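Local coordinates for protein abietadiene synthase, chloroplastic (PDB 3S9V) that belongs to the terpene synthase family as a largely helical chloroplast enzyme of grand fir, with a terpene synthase metal-binding domain, at residues I153-M158 against K177-K182; A107-I112 against L167-D172; D538-A543 against D548-F553; L497-E502 against K573-G578. One frame throughout, in Å; residues are numbered along the deposited sequence.

Contact 1: residues I153-M158 against K177-K182; sequences IVFPAM and KQIIEK
The Phe155 ring is met obliquely by Ile179, whose CD1 methyl comes within 4.0 Å of Phe155 CD2, the two side chains crossing at about a right angle. The ring also stacks on that of Phe151, one helical turn earlier, and leans on Phe175 and Leu176. Beside it, the small ring of Pro156 faces the helix 174-187 most directly. Its CG lies 3.5 Å from the backbone oxygen of Ile179, Ile179 O, and its CB rests 3.8 Å from Ile180 CA. Ile179 turns two branches onto the proline: both its CG1 and its CG2 lie 3.7 Å from Pro156 CG. This grip follows from the first torsion, chi1 -160°, which sets CG1 opposite the backbone N and leaves CG2 between N and the carbonyl carbon. Ile180 adds the side of its CG1, 4.0 Å from Pro156 CB.

Two helices of an all-alpha domain pack here, consistent with the gamma domain of three-domain plant terpene synthases. Their axes pass 8.9 Å apart at 114°, steeply crossed rather than aligned. Proline suits the crossing point because it is compact, letting Pro156 CA approach Ile180 CA to 5.0 Å. It also lacks an amide hydrogen for the preceding turn, and the helix 151-164 is kinked there. Branched isoleucines offer several carbons to so small a ring, whereas the longer phenylalanine reaches Ile179 CD1 alongside it. Polar groups tie the helices at the margin: Lys182 NZ forms a salt bridge with Glu152, and the carbonyl of Ile153 accepts a hydrogen bond from Arg183 NE.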
# COMPACT_ATOMS: atom_id res chain seq x y z
N ILE A 153 -25.57 15.28 -15.08
CA ILE A 153 -25.43 16.64 -15.56
C ILE A 153 -25.32 16.61 -17.08
O ILE A 153 -26.03 17.31 -17.79
CB ILE A 153 -24.16 17.30 -14.99
CG1 ILE A 153 -24.44 17.79 -13.57
CG2 ILE A 153 -23.71 18.44 -15.90
CD1 ILE A 153 -23.23 18.44 -12.90
N VAL A 154 -24.44 15.76 -17.56
CA VAL A 154 -24.15 15.61 -18.97
C VAL A 154 -25.17 14.83 -19.83
O VAL A 154 -25.42 15.20 -20.98
CB VAL A 154 -22.74 14.99 -19.11
CG1 VAL A 154 -22.56 14.40 -20.48
CG2 VAL A 154 -21.68 16.07 -18.83
N PHE A 155 -25.76 13.78 -19.29
CA PHE A 155 -26.71 13.00 -20.07
C PHE A 155 -28.02 13.73 -20.41
O PHE A 155 -28.47 13.70 -21.55
CB PHE A 155 -27.01 11.67 -19.37
CG PHE A 155 -27.86 10.73 -20.18
CD1 PHE A 155 -27.39 10.18 -21.36
CD2 PHE A 155 -29.14 10.39 -19.75
CE1 PHE A 155 -28.17 9.30 -22.11
CE2 PHE A 155 -29.93 9.51 -20.49
CZ PHE A 155 -29.45 8.96 -21.67
N PRO A 156 -28.64 14.40 -19.43
CA PRO A 156 -29.89 15.09 -19.77
C PRO A 156 -29.67 16.30 -20.68
O PRO A 156 -30.52 16.64 -21.50
CB PRO A 156 -30.46 15.49 -18.41
CG PRO A 156 -29.90 14.43 -17.49
CD PRO A 156 -28.48 14.31 -17.97
N ALA A 157 -28.51 16.93 -20.54
CA ALA A 157 -28.18 18.08 -21.37
C ALA A 157 -28.22 17.68 -22.85
O ALA A 157 -28.68 18.45 -23.68
CB ALA A 157 -26.81 18.62 -21.01
N MET A 158 -27.73 16.49 -23.17
CA MET A 158 -27.74 16.02 -24.55
C MET A 158 -29.15 15.55 -24.94
O MET A 158 -29.52 15.63 -26.11
CB MET A 158 -26.74 14.88 -24.76
CG MET A 158 -25.26 15.30 -24.70
SD MET A 158 -24.13 14.01 -25.32
CE MET A 158 -24.47 12.69 -24.14
N LYS A 177 -37.46 10.92 -18.85
CA LYS A 177 -38.22 12.12 -18.51
C LYS A 177 -37.83 12.63 -17.13
O LYS A 177 -37.69 13.83 -16.92
CB LYS A 177 -39.73 11.84 -18.54
CG LYS A 177 -40.55 13.10 -18.28
CD LYS A 177 -42.01 12.80 -17.99
CE LYS A 177 -42.74 14.08 -17.57
NZ LYS A 177 -44.13 13.83 -17.13
N GLN A 178 -37.64 11.72 -16.19
CA GLN A 178 -37.28 12.09 -14.83
C GLN A 178 -35.83 12.50 -14.61
O GLN A 178 -35.54 13.26 -13.69
CB GLN A 178 -37.63 10.95 -13.87
CG GLN A 178 -39.11 10.84 -13.55
CD GLN A 178 -39.50 9.46 -13.08
OE1 GLN A 178 -38.77 8.81 -12.34
NE2 GLN A 178 -40.67 8.99 -13.52
N ILE A 179 -34.91 12.02 -15.45
CA ILE A 179 -33.53 12.42 -15.24
C ILE A 179 -33.34 13.87 -15.69
O ILE A 179 -32.49 14.59 -15.17
CB ILE A 179 -32.55 11.49 -15.99
CG1 ILE A 179 -31.16 11.62 -15.37
CG2 ILE A 179 -32.49 11.85 -17.46
CD1 ILE A 179 -30.17 10.62 -15.90
N ILE A 180 -34.15 14.30 -16.65
CA ILE A 180 -34.08 15.68 -17.14
C ILE A 180 -34.60 16.61 -16.05
O ILE A 180 -34.01 17.65 -15.77
CB ILE A 180 -34.93 15.87 -18.42
CG1 ILE A 180 -34.27 15.15 -19.59
CG2 ILE A 180 -35.09 17.35 -18.73
CD1 ILE A 180 -35.12 15.11 -20.84
N GLU A 181 -35.71 16.21 -15.43
CA GLU A 181 -36.30 17.01 -14.36
C GLU A 181 -35.34 17.13 -13.18
O GLU A 181 -35.22 18.20 -12.57
CB GLU A 181 -37.61 16.37 -13.90
CG GLU A 181 -38.28 17.08 -12.73
CD GLU A 181 -39.49 16.34 -12.20
OE1 GLU A 181 -40.09 16.81 -11.21
OE2 GLU A 181 -39.83 15.27 -12.77
N LYS A 182 -34.66 16.03 -12.86
CA LYS A 182 -33.72 16.02 -11.74
C LYS A 182 -32.51 16.90 -12.02
O LYS A 182 -32.00 17.56 -11.12
CB LYS A 182 -33.26 14.59 -11.44
CG LYS A 182 -32.40 14.49 -10.20
CD LYS A 182 -31.94 13.06 -9.93
CE LYS A 182 -31.03 13.00 -8.70
NZ LYS A 182 -30.53 11.62 -8.43

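Contact 2: residues A107-I112 against L167-D172; sequences ATLACI and LDLPYD
Ile112 and Leu167 meet methyl to methyl, Ile112 CG2 standing 3.6 Å from Leu167 CD1. A second such pair lies one turn back along the helix, where Leu109 CD1 approaches Leu169 CD1 to 3.9 Å; in both pairs the side chains cross obliquely. Leu109 starts off to one flank of its helix, but with CG opposite the backbone N (chi1 180°) its end swings nearer to the loop. The backbones stay well apart, Leu109 CA and Leu169 CA 9.8 Å from each other, so branched aliphatic chains suit both sides: they span the distance and bury greasy tips.

Behind these methyls, the loop 167-172 is braced by itself. Asp168 and Pro170 each sit at the centre of an inverse gamma turn, and the resulting bends let Leu167 and Leu169 both point toward the helix while Asp168 between them is exposed. Tyr171 folds back over the loop: its OH donates to Leu167 O at 2.8 Å, tilted 31° from the carbonyl plane, and one ring face, toward its rim, carries Leu169 CB 3.7 Å above it.

The contact joins helix 101-117 to the loop between helices 151-164 and 174-187, in an all-alpha region consistent with the gamma domain. Helix 122-136 lends Val125 to Ile112 and Phe132 to Leu169, Ala162 of helix 151-164 touches Tyr171, and helix 56-62 packs on Ala110 and Cys111.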
# COMPACT_ATOMS: atom_id res chain seq x y z
N ALA A 107 -22.39 7.40 -24.46
CA ALA A 107 -21.58 7.46 -25.67
C ALA A 107 -22.42 7.41 -26.95
O ALA A 107 -22.14 8.13 -27.90
CB ALA A 107 -20.56 6.32 -25.68
N THR A 108 -23.45 6.57 -26.97
CA THR A 108 -24.29 6.44 -28.16
C THR A 108 -25.02 7.74 -28.44
O THR A 108 -25.04 8.23 -29.56
CB THR A 108 -25.32 5.29 -28.01
OG1 THR A 108 -24.65 4.06 -27.68
CG2 THR A 108 -26.07 5.09 -29.32
N LEU A 109 -25.64 8.31 -27.41
CA LEU A 109 -26.35 9.56 -27.59
C LEU A 109 -25.38 10.61 -28.14
O LEU A 109 -25.66 11.28 -29.13
CB LEU A 109 -26.95 10.03 -26.26
CG LEU A 109 -27.75 11.33 -26.30
CD1 LEU A 109 -28.82 11.25 -27.37
CD2 LEU A 109 -28.37 11.58 -24.94
N ALA A 110 -24.22 10.74 -27.49
CA ALA A 110 -23.21 11.70 -27.92
C ALA A 110 -22.78 11.50 -29.38
O ALA A 110 -22.63 12.46 -30.12
CB ALA A 110 -22.01 11.63 -27.01
N CYS A 111 -22.57 10.25 -29.79
CA CYS A 111 -22.15 10.00 -31.17
C CYS A 111 -23.26 10.25 -32.20
O CYS A 111 -23.00 10.75 -33.29
CB CYS A 111 -21.62 8.57 -31.31
SG CYS A 111 -20.07 8.30 -30.44
N ILE A 112 -24.49 9.91 -31.84
CA ILE A 112 -25.63 10.10 -32.72
C ILE A 112 -25.84 11.59 -33.00
O ILE A 112 -26.13 11.99 -34.12
CB ILE A 112 -26.91 9.51 -32.10
CG1 ILE A 112 -26.88 7.99 -32.22
CG2 ILE A 112 -28.14 10.10 -32.75
CD1 ILE A 112 -27.99 7.31 -31.46
N LEU A 167 -34.54 14.08 -32.91
CA LEU A 167 -34.20 12.66 -32.90
C LEU A 167 -35.32 11.84 -32.24
O LEU A 167 -35.87 12.23 -31.20
CB LEU A 167 -32.89 12.44 -32.16
CG LEU A 167 -31.65 13.07 -32.79
CD1 LEU A 167 -30.43 12.73 -31.95
CD2 LEU A 167 -31.46 12.56 -34.21
N ASP A 168 -35.65 10.71 -32.85
CA ASP A 168 -36.71 9.84 -32.35
C ASP A 168 -36.29 8.97 -31.17
O ASP A 168 -35.86 7.83 -31.34
CB ASP A 168 -37.22 8.96 -33.50
CG ASP A 168 -38.41 8.11 -33.11
OD1 ASP A 168 -39.30 8.62 -32.39
OD2 ASP A 168 -38.47 6.94 -33.54
N LEU A 169 -36.43 9.51 -29.97
CA LEU A 169 -36.06 8.78 -28.76
C LEU A 169 -37.24 8.70 -27.80
O LEU A 169 -38.13 9.55 -27.80
CB LEU A 169 -34.88 9.47 -28.07
CG LEU A 169 -33.59 9.61 -28.88
CD1 LEU A 169 -32.54 10.36 -28.07
CD2 LEU A 169 -33.08 8.23 -29.28
N PRO A 170 -37.27 7.65 -26.96
CA PRO A 170 -38.31 7.39 -25.97
C PRO A 170 -38.34 8.41 -24.84
O PRO A 170 -38.35 8.04 -23.66
CB PRO A 170 -37.95 6.00 -25.45
CG PRO A 170 -37.17 5.40 -26.56
CD PRO A 170 -36.31 6.53 -27.01
N TYR A 171 -38.37 9.69 -25.19
CA TYR A 171 -38.38 10.77 -24.21
C TYR A 171 -39.39 10.58 -23.09
O TYR A 171 -39.16 11.00 -21.96
CB TYR A 171 -38.65 12.11 -24.89
CG TYR A 171 -37.63 12.48 -25.94
CD1 TYR A 171 -36.29 12.66 -25.61
CD2 TYR A 171 -38.00 12.62 -27.27
CE1 TYR A 171 -35.35 12.96 -26.57
CE2 TYR A 171 -37.07 12.93 -28.25
CZ TYR A 171 -35.74 13.10 -27.90
OH TYR A 171 -34.81 13.37 -28.87
N ASP A 172 -40.52 9.95 -23.40
CA ASP A 172 -41.56 9.75 -22.40
C ASP A 172 -41.29 8.65 -21.39
O ASP A 172 -42.04 8.49 -20.43
CB ASP A 172 -42.91 9.50 -23.07
CG ASP A 172 -43.39 10.70 -23.85
OD1 ASP A 172 -43.35 11.81 -23.27
OD2 ASP A 172 -43.80 10.54 -25.02

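Contact 3: residues D538-A543 against D548-F553; sequences DDLYDA and DDLKLF
Leu550 is the bump of this contact, and the hollow that takes it is formed by the Tyr541 ring and the backbone beside it. Its CD2 methyl sits squarely over one face of the ring, 4.1 Å from the centroid of Tyr541 and 11° off the ring normal, a CH-pi contact. The same methyl is 3.8 Å from Tyr541 CA, while the other, Leu550 CD1, lies 3.8 Å from Tyr541 CD2. A forked leucine suits the hollow: both methyls stay on one side of the ring, one over its centre and the other above the rim, close to the Tyr541 carbonyl oxygen. Tyr541 has CG opposite its carbonyl carbon (chi1 -79°), which carries the ring across to the second helix.

Phe553, one turn on, closes the far end. Its CD1 is at the edge of the tyrosine, 3.7 Å from Tyr541 OH, and its CD2 takes the Leu540 methyl CD2 at 3.9 Å. Tyr541 OH itself hydrogen-bonds Thr554.

The sequence DDLYD in the first segment matches the aspartate-rich DDxxD motif that binds magnesium in class I terpene synthases. Leu540 and Tyr541, its two middle residues, sit in the core where helix 521-541 turns back into helix 547-559. Helix 599-621 supports this corner with Leu610 and Thr614 against Tyr541 and Ala617 against Leu550, while helix 570-594 brings Met572 to Phe553.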
# COMPACT_ATOMS: atom_id res chain seq x y z
N ASP A 538 16.67 -18.09 27.08
CA ASP A 538 15.70 -17.30 27.83
C ASP A 538 15.02 -18.23 28.83
O ASP A 538 14.82 -17.86 29.99
CB ASP A 538 14.65 -16.71 26.89
CG ASP A 538 13.77 -15.70 27.57
OD1 ASP A 538 12.76 -15.28 26.97
OD2 ASP A 538 14.09 -15.31 28.71
N ASP A 539 14.65 -19.43 28.38
CA ASP A 539 14.00 -20.40 29.26
C ASP A 539 14.99 -20.89 30.31
O ASP A 539 14.65 -21.07 31.48
CB ASP A 539 13.45 -21.59 28.47
CG ASP A 539 12.32 -21.21 27.52
OD1 ASP A 539 11.52 -20.31 27.86
OD2 ASP A 539 12.22 -21.83 26.43
N LEU A 540 16.24 -21.11 29.89
CA LEU A 540 17.27 -21.58 30.79
C LEU A 540 17.47 -20.60 31.95
O LEU A 540 17.37 -20.98 33.11
CB LEU A 540 18.59 -21.75 30.04
CG LEU A 540 19.68 -22.47 30.85
CD1 LEU A 540 19.23 -23.91 31.10
CD2 LEU A 540 21.00 -22.44 30.10
N TYR A 541 17.75 -19.33 31.62
CA TYR A 541 17.95 -18.31 32.65
C TYR A 541 16.70 -18.01 33.44
O TYR A 541 16.77 -17.49 34.55
CB TYR A 541 18.48 -17.01 32.04
CG TYR A 541 19.96 -17.04 31.73
CD1 TYR A 541 20.48 -17.91 30.77
CD2 TYR A 541 20.85 -16.23 32.44
CE1 TYR A 541 21.85 -17.98 30.54
CE2 TYR A 541 22.22 -16.30 32.21
CZ TYR A 541 22.72 -17.18 31.26
OH TYR A 541 24.07 -17.28 31.06
N ASP A 542 15.53 -18.33 32.89
CA ASP A 542 14.28 -18.06 33.59
C ASP A 542 13.73 -19.34 34.21
O ASP A 542 12.62 -19.35 34.74
CB ASP A 542 13.25 -17.46 32.62
CG ASP A 542 11.95 -17.09 33.31
OD1 ASP A 542 12.01 -16.39 34.34
OD2 ASP A 542 10.88 -17.50 32.82
N ALA A 543 14.52 -20.41 34.15
CA ALA A 543 14.11 -21.70 34.70
C ALA A 543 14.05 -21.66 36.22
O ALA A 543 13.70 -22.65 36.87
CB ALA A 543 15.08 -22.79 34.24
N ASP A 548 24.09 -19.60 40.61
CA ASP A 548 25.46 -20.08 40.58
C ASP A 548 25.68 -20.92 39.32
O ASP A 548 26.74 -20.85 38.70
CB ASP A 548 25.74 -20.92 41.84
CG ASP A 548 25.85 -20.07 43.10
OD1 ASP A 548 25.46 -20.55 44.19
OD2 ASP A 548 26.34 -18.92 43.01
N ASP A 549 24.67 -21.70 38.95
CA ASP A 549 24.74 -22.54 37.76
C ASP A 549 24.75 -21.68 36.49
O ASP A 549 25.56 -21.92 35.57
CB ASP A 549 23.55 -23.51 37.71
CG ASP A 549 23.72 -24.70 38.65
OD1 ASP A 549 24.83 -24.87 39.20
OD2 ASP A 549 22.75 -25.46 38.82
N LEU A 550 23.86 -20.70 36.43
CA LEU A 550 23.77 -19.80 35.28
C LEU A 550 25.12 -19.13 35.06
O LEU A 550 25.52 -18.87 33.92
CB LEU A 550 22.69 -18.74 35.50
CG LEU A 550 21.25 -19.25 35.58
CD1 LEU A 550 20.30 -18.08 35.76
CD2 LEU A 550 20.91 -20.02 34.32
N LYS A 551 25.81 -18.83 36.16
CA LYS A 551 27.10 -18.19 36.09
C LYS A 551 28.14 -19.03 35.33
O LYS A 551 29.08 -18.49 34.74
CB LYS A 551 27.62 -17.89 37.49
CG LYS A 551 28.87 -17.05 37.48
CD LYS A 551 29.49 -16.93 38.85
CE LYS A 551 30.85 -16.26 38.74
NZ LYS A 551 31.73 -16.97 37.76
N LEU A 552 27.96 -20.35 35.34
CA LEU A 552 28.88 -21.22 34.62
C LEU A 552 28.67 -21.02 33.13
O LEU A 552 29.63 -20.98 32.36
CB LEU A 552 28.63 -22.69 34.97
CG LEU A 552 28.78 -23.12 36.43
CD1 LEU A 552 28.30 -24.56 36.57
CD2 LEU A 552 30.22 -22.98 36.89
N PHE A 553 27.41 -20.87 32.72
CA PHE A 553 27.11 -20.66 31.31
C PHE A 553 27.70 -19.32 30.86
O PHE A 553 28.41 -19.24 29.86
CB PHE A 553 25.59 -20.68 31.08
CG PHE A 553 25.20 -20.89 29.63
CD1 PHE A 553 25.24 -19.83 28.72
CD2 PHE A 553 24.79 -22.15 29.18
CE1 PHE A 553 24.88 -20.03 27.38
CE2 PHE A 553 24.44 -22.36 27.85
CZ PHE A 553 24.48 -21.30 26.95

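Contact 4: residues L497-E502 against K573-G578; sequences LNFTRE and KICFVG
Leu497 reaches Ile574 and Cys575 because its first torsion, chi1 -53°, sets CG opposite the carbonyl carbon, while chi2 179° extends the chain through CD1 and leaves CD2 as the branch turned to the helix. Phe499 turns differently: with chi1 57° its CG lies between the backbone N and the carbonyl carbon, and the ring is directed so that CZ leads.

Leu497 CD2 does most of the touching. It lies 3.9 Å from Ile574 CG2, the two side chains sliding past each other in opposite directions, and 4.0 Å from the backbone atom Cys575 N; the same methyl is 4.2 Å from Cys575 CB. Phe499 meets that residue by its edge, with Phe499 CZ 4.3 Å from Cys575 CB. Cysteine suits the position by being small, so that a leucine and a phenyl ring can both come up to one CB. The phenyl ring is backed on one face by its own neighbour, Thr500 CG2, which stands 4.2 Å above the plane toward the rim.

The loop is tied to the same helix by a hydrogen bond between Asn498 N and the side chain of Gln571. Ile536 of helix 521-541 touches both Phe499 and Cys575, joining a third element to the contact. The loop 497-502 thus packs on helix 570-594 within the metal-binding region of the chain, consistent with the all-helical alpha domain of class I terpene synthases, and Phe499 also packs against Asp539 of the aspartate-rich motif.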
# COMPACT_ATOMS: atom_id res chain seq x y z
N LEU A 497 16.55 -31.29 25.44
CA LEU A 497 16.14 -30.17 26.28
C LEU A 497 14.66 -30.27 26.63
O LEU A 497 13.81 -30.30 25.74
CB LEU A 497 16.41 -28.85 25.56
CG LEU A 497 17.83 -28.65 25.02
CD1 LEU A 497 17.92 -27.30 24.32
CD2 LEU A 497 18.83 -28.73 26.16
N ASN A 498 14.36 -30.31 27.92
CA ASN A 498 12.98 -30.42 28.37
C ASN A 498 12.44 -29.13 28.96
O ASN A 498 11.31 -29.10 29.45
CB ASN A 498 12.86 -31.55 29.39
CG ASN A 498 13.85 -31.41 30.54
OD1 ASN A 498 13.90 -30.38 31.21
ND2 ASN A 498 14.65 -32.45 30.76
N PHE A 499 13.24 -28.08 28.94
CA PHE A 499 12.82 -26.80 29.49
C PHE A 499 12.37 -25.83 28.41
O PHE A 499 12.01 -24.68 28.70
CB PHE A 499 13.94 -26.15 30.30
CG PHE A 499 15.20 -25.94 29.51
CD1 PHE A 499 16.15 -26.95 29.41
CD2 PHE A 499 15.43 -24.73 28.87
CE1 PHE A 499 17.31 -26.77 28.67
CE2 PHE A 499 16.59 -24.53 28.12
CZ PHE A 499 17.53 -25.55 28.03
N THR A 500 12.40 -26.28 27.16
CA THR A 500 11.98 -25.44 26.05
C THR A 500 11.29 -26.25 24.95
O THR A 500 11.74 -27.33 24.58
CB THR A 500 13.19 -24.68 25.45
OG1 THR A 500 12.72 -23.77 24.45
CG2 THR A 500 14.19 -25.65 24.82
N ARG A 501 10.19 -25.70 24.45
CA ARG A 501 9.40 -26.33 23.39
C ARG A 501 9.96 -26.04 22.00
O ARG A 501 10.11 -24.87 21.62
CB ARG A 501 7.95 -25.86 23.47
CG ARG A 501 7.81 -24.36 23.65
CD ARG A 501 6.53 -23.85 23.01
NE ARG A 501 6.52 -24.11 21.58
CZ ARG A 501 5.63 -23.62 20.73
NH1 ARG A 501 4.66 -22.83 21.17
NH2 ARG A 501 5.71 -23.91 19.44
N GLU A 502 10.25 -27.10 21.25
CA GLU A 502 10.78 -26.99 19.90
C GLU A 502 9.81 -26.20 19.02
O GLU A 502 8.59 -26.36 19.14
CB GLU A 502 11.00 -28.39 19.32
CG GLU A 502 11.55 -28.43 17.90
CD GLU A 502 10.48 -28.24 16.84
OE1 GLU A 502 10.85 -28.13 15.65
OE2 GLU A 502 9.28 -28.21 17.18
N LYS A 573 24.51 -28.45 30.34
CA LYS A 573 25.67 -28.95 29.61
C LYS A 573 25.36 -29.14 28.14
O LYS A 573 26.09 -28.68 27.27
CB LYS A 573 26.12 -30.28 30.21
CG LYS A 573 27.31 -30.93 29.53
CD LYS A 573 27.65 -32.24 30.23
CE LYS A 573 28.73 -33.02 29.49
NZ LYS A 573 28.99 -34.34 30.15
N ILE A 574 24.26 -29.84 27.88
CA ILE A 574 23.81 -30.10 26.52
C ILE A 574 23.56 -28.77 25.82
O ILE A 574 24.06 -28.53 24.72
CB ILE A 574 22.49 -30.92 26.55
CG1 ILE A 574 22.77 -32.34 27.06
CG2 ILE A 574 21.87 -30.96 25.16
CD1 ILE A 574 21.51 -33.17 27.25
N CYS A 575 22.78 -27.91 26.47
CA CYS A 575 22.46 -26.61 25.91
C CYS A 575 23.71 -25.87 25.47
O CYS A 575 23.79 -25.41 24.34
CB CYS A 575 21.69 -25.76 26.92
SG CYS A 575 21.43 -24.06 26.39
N PHE A 576 24.70 -25.78 26.35
CA PHE A 576 25.93 -25.08 26.03
C PHE A 576 26.72 -25.72 24.88
O PHE A 576 27.13 -25.03 23.95
CB PHE A 576 26.85 -24.96 27.25
CG PHE A 576 28.08 -24.16 26.98
CD1 PHE A 576 27.99 -22.78 26.80
CD2 PHE A 576 29.32 -24.78 26.82
CE1 PHE A 576 29.12 -22.03 26.45
CE2 PHE A 576 30.45 -24.03 26.48
CZ PHE A 576 30.35 -22.66 26.29
N VAL A 577 26.96 -27.03 24.96
CA VAL A 577 27.71 -27.72 23.92
C VAL A 577 27.10 -27.36 22.57
O VAL A 577 27.81 -27.02 21.63
CB VAL A 577 27.70 -29.26 24.11
CG1 VAL A 577 28.35 -29.95 22.93
CG2 VAL A 577 28.45 -29.63 25.39
N GLY A 578 25.77 -27.43 22.49
CA GLY A 578 25.08 -27.08 21.27
C GLY A 578 25.34 -25.62 20.91
O GLY A 578 25.64 -25.30 19.76

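In the fold
Contacts 1 and 2 form one cluster and contacts 3 and 4 another, on opposite sides of the chain's centre: the centres of contacts 1 and 3 are about 81 Å apart. Within the first pair, centres are about 12 Å apart, and Leu109 CD2 of contact 2 lies 3.6 Å from Phe155 CE1 of contact 1, so the two form a continuous apolar core. In the second pair, with centres about 11 Å apart, Asp539 OD2 probably hydrogen-bonds Thr500 OG1 at 2.8 Å. Thus the loop 497-502 of contact 4 reaches the DDxxD motif of contact 3, which by family resemblance marks the metal-binding site. Phe553 and Phe576 add an edge-to-face pair between contacts 3 and 4.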